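Local atomic coordinates of interferon (Danio rerio, PDB entry 3PIV), a protein that probably acts as a secreted antiviral cytokine, belonging to the type I (alpha/beta) interferon family and likely signalling by binding a cell-surface cytokine receptor. Residues I13-S17 with I88-K92; H64-A68 with W137-R141. All coordinates share one frame; numbering follows the deposited sequence.

Contact 1: I13-S17 with I88-K92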
loop_
_atom_site.group_PDB
_atom_site.type_symbol
_atom_site.label_atom_id
_atom_site.label_comp_id
_atom_site.label_asym_id
_atom_site.label_seq_id
_atom_site.Cartn_x
_atom_site.Cartn_y
_atom_site.Cartn_z
ATOM N N ILE A 13 -2.884 -10.021 7.676
ATOM C CA ILE A 13 -1.992 -9.378 6.709
ATOM C C ILE A 13 -1.567 -8.044 7.265
ATOM O O ILE A 13 -0.396 -7.661 7.190
ATOM C CB ILE A 13 -2.705 -9.117 5.362
ATOM C CG1 ILE A 13 -3.094 -10.431 4.685
ATOM C CG2 ILE A 13 -1.824 -8.290 4.444
ATOM C CD1 ILE A 13 -2.073 -11.543 4.846
ATOM N N THR A 14 -2.541 -7.333 7.823
ATOM C CA THR A 14 -2.301 -6.026 8.411
ATOM C C THR A 14 -1.266 -6.084 9.524
ATOM O O THR A 14 -0.306 -5.325 9.531
ATOM C CB THR A 14 -3.602 -5.427 8.974
ATOM O OG1 THR A 14 -4.554 -5.245 7.912
ATOM C CG2 THR A 14 -3.317 -4.109 9.655
ATOM N N THR A 15 -1.481 -6.980 10.477
ATOM C CA THR A 15 -0.581 -7.137 11.609
ATOM C C THR A 15 0.837 -7.543 11.187
ATOM O O THR A 15 1.820 -6.894 11.555
ATOM C CB THR A 15 -1.120 -8.203 12.577
ATOM O OG1 THR A 15 -2.352 -7.747 13.151
ATOM C CG2 THR A 15 -0.112 -8.467 13.675
ATOM N N GLU A 16 0.943 -8.622 10.423
ATOM C CA GLU A 16 2.260 -9.094 10.010
ATOM C C GLU A 16 2.989 -8.043 9.160
ATOM O O GLU A 16 4.171 -7.784 9.374
ATOM C CB GLU A 16 2.156 -10.428 9.267
ATOM C CG GLU A 16 1.550 -11.540 10.095
ATOM C CD GLU A 16 1.563 -12.897 9.386
ATOM O OE1 GLU A 16 1.614 -12.938 8.134
ATOM O OE2 GLU A 16 1.514 -13.933 10.090
ATOM N N SER A 17 2.282 -7.407 8.227
ATOM C CA SER A 17 2.937 -6.431 7.341
ATOM C C SER A 17 3.419 -5.199 8.104
ATOM O O SER A 17 4.527 -4.707 7.864
ATOM C CB SER A 17 2.039 -6.037 6.152
ATOM O OG SER A 17 0.928 -5.255 6.562
ATOM N N ILE A 88 4.610 -10.799 1.577
ATOM C CA ILE A 88 3.365 -10.903 2.314
ATOM C C ILE A 88 2.264 -10.172 1.533
ATOM O O ILE A 88 1.179 -10.702 1.296
ATOM C CB ILE A 88 3.531 -10.395 3.771
ATOM C CG1 ILE A 88 2.649 -11.192 4.727
ATOM C CG2 ILE A 88 3.232 -8.916 3.895
ATOM C CD1 ILE A 88 1.225 -10.699 4.791
ATOM N N LEU A 89 2.559 -8.966 1.080
ATOM C CA LEU A 89 1.554 -8.203 0.353
ATOM C C LEU A 89 1.261 -8.794 -1.035
ATOM O O LEU A 89 0.150 -8.661 -1.545
ATOM C CB LEU A 89 1.956 -6.725 0.247
ATOM C CG LEU A 89 2.181 -5.949 1.560
ATOM C CD1 LEU A 89 2.525 -4.502 1.239
ATOM C CD2 LEU A 89 0.958 -5.985 2.441
ATOM N N HIS A 90 2.246 -9.439 -1.659
ATOM C CA HIS A 90 2.015 -9.940 -3.016
ATOM C C HIS A 90 1.094 -11.139 -2.985
ATOM O O HIS A 90 0.255 -11.312 -3.863
ATOM C CB HIS A 90 3.312 -10.312 -3.753
ATOM C CG HIS A 90 3.060 -11.071 -5.022
ATOM N ND1 HIS A 90 2.517 -10.480 -6.146
ATOM C CD2 HIS A 90 3.230 -12.377 -5.334
ATOM C CE1 HIS A 90 2.375 -11.386 -7.097
ATOM N NE2 HIS A 90 2.800 -12.548 -6.631
ATOM N N ARG A 91 1.269 -11.983 -1.973
ATOM C CA ARG A 91 0.409 -13.157 -1.819
ATOM C C ARG A 91 -1.061 -12.802 -1.568
ATOM O O ARG A 91 -1.946 -13.400 -2.157
ATOM C CB ARG A 91 0.921 -14.050 -0.697
ATOM C CG ARG A 91 2.320 -14.585 -0.922
ATOM C CD ARG A 91 2.809 -15.294 0.328
ATOM N NE ARG A 91 4.266 -15.305 0.408
ATOM C CZ ARG A 91 4.956 -14.998 1.503
ATOM N NH1 ARG A 91 4.320 -14.655 2.626
ATOM N NH2 ARG A 91 6.284 -15.037 1.477
ATOM N N LYS A 92 -1.324 -11.842 -0.687
ATOM C CA LYS A 92 -2.697 -11.414 -0.445
ATOM C C LYS A 92 -3.244 -10.788 -1.710
ATOM O O LYS A 92 -4.368 -11.069 -2.132
ATOM C CB LYS A 92 -2.781 -10.419 0.706
ATOM C CG LYS A 92 -4.189 -9.848 0.900
ATOM C CD LYS A 92 -5.245 -10.949 0.806
ATOM C CE LYS A 92 -5.404 -11.721 2.108
ATOM N NZ LYS A 92 -5.961 -10.848 3.162
#
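Ser17 and Ile88 mark the closest backbone pair, their CA atoms 6.7 Å apart, where two helical segments run nearly antiparallel at 162° with their axes 10.6 Å apart. The contact turns on two isoleucines that lie alongside each other, pointing opposite ways. Ile13 CD1 meets Ile88 CD1 at 3.4 Å, tight for two methyls, while Ile13 CG2 lies a little farther from the same Ile88 methyl. With chi1 at -146°, Ile88 sits off a staggered position, in keeping with close packing here. Its other branch, CG2, reaches the CB of Ser17 at 3.8 Å. Leu89 CD2 comes in beside it, 4.1 Å from Ile13 CG2, and touches the same serine carbon; the Leu89 side chain also packs against Leu59, Ile62 and Ile63 of helix 48-66. Helices 10-23 and 79-101 are thus joined as antiparallel members of the up-up-down-down helical bundle of type I interferons, and the Cys4-Cys99 disulfide also ties the N-terminal region to helix 79-101. Ser17 meets the other helix mainly through CB: its hydroxyl is turned back over its own helix, with OG 2.8 Å from Ile13 O and somewhat farther from Thr14 O. At the other end of the contact Lys92 folds across Ile13, bent at chi2, chi3 and chi4, which brings NZ to 3.3 Å from Ile13 CG1. That ammonium also makes a weak hydrogen bond to the carbonyl of Trp6. Toward solvent, the extended chain of Glu16 runs nearly perpendicular to Ile88, and its OE1 rests 4.0 Å from Ile88 CG1. The oppositely charged guanidinium of Arg91 is near this carboxylate but not in contact with it.

Contact 2: H64-A68 with W137-R141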
loop_
_atom_site.group_PDB
_atom_site.type_symbol
_atom_site.label_atom_id
_atom_site.label_comp_id
_atom_site.label_asym_id
_atom_site.label_seq_id
_atom_site.Cartn_x
_atom_site.Cartn_y
_atom_site.Cartn_z
ATOM N N HIS A 64 5.368 -2.129 -5.546
ATOM C CA HIS A 64 6.204 -1.522 -6.564
ATOM C C HIS A 64 7.083 -0.417 -6.007
ATOM O O HIS A 64 8.256 -0.292 -6.387
ATOM C CB HIS A 64 5.332 -1.030 -7.712
ATOM C CG HIS A 64 4.644 -2.143 -8.439
ATOM N ND1 HIS A 64 3.475 -1.972 -9.141
ATOM C CD2 HIS A 64 4.971 -3.454 -8.557
ATOM C CE1 HIS A 64 3.111 -3.130 -9.675
ATOM N NE2 HIS A 64 4.001 -4.043 -9.334
ATOM N N LEU A 65 6.520 0.365 -5.092
ATOM C CA LEU A 65 7.249 1.470 -4.467
ATOM C C LEU A 65 8.423 0.949 -3.651
ATOM O O LEU A 65 9.517 1.531 -3.669
ATOM C CB LEU A 65 6.309 2.275 -3.558
ATOM C CG LEU A 65 6.865 3.512 -2.850
ATOM C CD1 LEU A 65 7.459 4.491 -3.846
ATOM C CD2 LEU A 65 5.792 4.187 -2.012
ATOM N N MET A 66 8.195 -0.154 -2.940
ATOM C CA MET A 66 9.143 -0.633 -1.925
ATOM C C MET A 66 10.202 -1.550 -2.519
ATOM O O MET A 66 11.229 -1.798 -1.900
ATOM C CB MET A 66 8.399 -1.352 -0.792
ATOM C CG MET A 66 7.523 -0.417 0.065
ATOM S SD MET A 66 8.478 0.777 1.006
ATOM C CE MET A 66 9.114 -0.215 2.353
ATOM N N ASP A 67 9.930 -2.055 -3.719
ATOM C CA ASP A 67 10.818 -2.973 -4.429
ATOM C C ASP A 67 11.918 -2.150 -5.080
ATOM O O ASP A 67 11.979 -2.053 -6.302
ATOM C CB ASP A 67 10.005 -3.732 -5.496
ATOM C CG ASP A 67 10.807 -4.850 -6.195
ATOM O OD1 ASP A 67 11.864 -5.266 -5.676
ATOM O OD2 ASP A 67 10.363 -5.321 -7.272
ATOM N N ALA A 68 12.776 -1.548 -4.261
ATOM C CA ALA A 68 13.730 -0.554 -4.752
ATOM C C ALA A 68 15.090 -0.640 -4.058
ATOM O O ALA A 68 15.707 0.373 -3.757
ATOM C CB ALA A 68 13.144 0.865 -4.609
ATOM N N TRP A 137 13.065 8.292 2.170
ATOM C CA TRP A 137 12.617 6.917 2.384
ATOM C C TRP A 137 11.763 6.787 3.660
ATOM O O TRP A 137 10.766 6.080 3.673
ATOM C CB TRP A 137 13.795 5.937 2.406
ATOM C CG TRP A 137 14.140 5.396 1.032
ATOM C CD1 TRP A 137 15.336 5.510 0.379
ATOM C CD2 TRP A 137 13.266 4.672 0.141
ATOM N NE1 TRP A 137 15.263 4.896 -0.855
ATOM C CE2 TRP A 137 14.007 4.377 -1.022
ATOM C CE3 TRP A 137 11.937 4.252 0.218
ATOM C CZ2 TRP A 137 13.455 3.673 -2.100
ATOM C CZ3 TRP A 137 11.388 3.559 -0.857
ATOM C CH2 TRP A 137 12.150 3.271 -1.995
ATOM N N GLU A 138 12.144 7.489 4.720
ATOM C CA GLU A 138 11.404 7.406 5.972
ATOM C C GLU A 138 10.019 8.038 5.860
ATOM O O GLU A 138 9.075 7.580 6.505
ATOM C CB GLU A 138 12.212 8.008 7.120
ATOM C CG GLU A 138 13.426 7.186 7.487
ATOM C CD GLU A 138 13.064 5.833 8.096
ATOM O OE1 GLU A 138 11.878 5.620 8.444
ATOM O OE2 GLU A 138 13.970 4.984 8.246
ATOM N N GLN A 139 9.888 9.062 5.026
ATOM C CA GLN A 139 8.564 9.588 4.731
ATOM C C GLN A 139 7.746 8.523 4.009
ATOM O O GLN A 139 6.612 8.253 4.389
ATOM C CB GLN A 139 8.636 10.852 3.892
ATOM C CG GLN A 139 9.050 12.054 4.695
ATOM C CD GLN A 139 8.141 12.264 5.893
ATOM O OE1 GLN A 139 6.969 12.614 5.739
ATOM N NE2 GLN A 139 8.680 12.057 7.096
ATOM N N ILE A 140 8.318 7.910 2.972
ATOM C CA ILE A 140 7.597 6.867 2.250
ATOM C C ILE A 140 7.150 5.751 3.207
ATOM O O ILE A 140 5.996 5.322 3.182
ATOM C CB ILE A 140 8.420 6.294 1.059
ATOM C CG1 ILE A 140 8.169 7.113 -0.211
ATOM C CG2 ILE A 140 8.040 4.845 0.784
ATOM C CD1 ILE A 140 8.182 8.604 -0.035
ATOM N N ARG A 141 8.062 5.306 4.062
ATOM C CA ARG A 141 7.765 4.283 5.046
ATOM C C ARG A 141 6.624 4.710 5.998
ATOM O O ARG A 141 5.693 3.937 6.270
ATOM C CB ARG A 141 9.038 3.955 5.817
ATOM C CG ARG A 141 8.878 2.928 6.889
ATOM C CD ARG A 141 10.234 2.519 7.401
ATOM N NE ARG A 141 10.139 1.648 8.560
ATOM C CZ ARG A 141 10.597 1.960 9.766
ATOM N NH1 ARG A 141 11.189 3.126 9.965
ATOM N NH2 ARG A 141 10.476 1.096 10.762
#
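The indole of Trp137 meets the end of helix 48-66 along the edge of its six-membered ring. Leu65 O lies in the ring plane, 3.6 Å from Trp137 CH2, and the methyl of Ala68 sits near that plane at the same edge, its CB 3.7 Å from CH2. Met66 SD approaches CZ3 obliquely. Leu127 of helix 111-129, which Leu65 touches as well, packs on this ring together with Met72 and Val75 from the loop after helix 48-66, and the indole NE1 is hydrogen-bonded to the carbonyl of His71. In the helical bundle of a type I interferon this is where the last turn of helix 48-66 and the chain leaving it close against helix 134-158. The turn there is an inverse gamma turn centred on Asp67, with a short but weak bond from Ala68 N to Met66 O; Ala68 follows with its CB pointing toward the tryptophan. Away from the indole edge the contact is aliphatic. Ile140 CG2 takes Leu65 CD2 at 3.6 Å, and the two side chains cross obliquely. Leu65 reaches it by extending CG away from its N (chi1 -178°). The chain of Met66 is bent twice, bringing SD back to 4.1 Å from Ile140 CG2 although its CB starts away from helix 134-158; Phe85 and Leu86 of helix 79-101 also touch this side chain. The second flat group, the guanidinium of Arg141, is turned away from helix 48-66, gripped by the carbonyls of Leu21 and Gly26 and engaged in a cation-pi contact with Tyr28. At its edge and in its plane, NH1 forms a salt bridge, donating (N-H...O 151°) to the syn lone pair of Glu138 OE1, 3.0 Å away.

Both contacts are largely buried and lie about equally far from the chain's centre, but they fasten different helix pairs: contact 1 joins helices 10-23 and 79-101, contact 2 joins helix 48-66 to helix 134-158. Their centres are 16 Å apart and they do not touch. Leu89 of contact 1 packs on helix 48-66 and Met66 of contact 2 packs on helix 79-101, linking them through these neighbouring helices. Contact 1 lies between helix bodies, with a buried lysine and an exposed glutamate beside its aliphatic core; contact 2 sits at a helix end, where an aromatic edge meets a carbonyl and a methyl, and all its touching residues are buried.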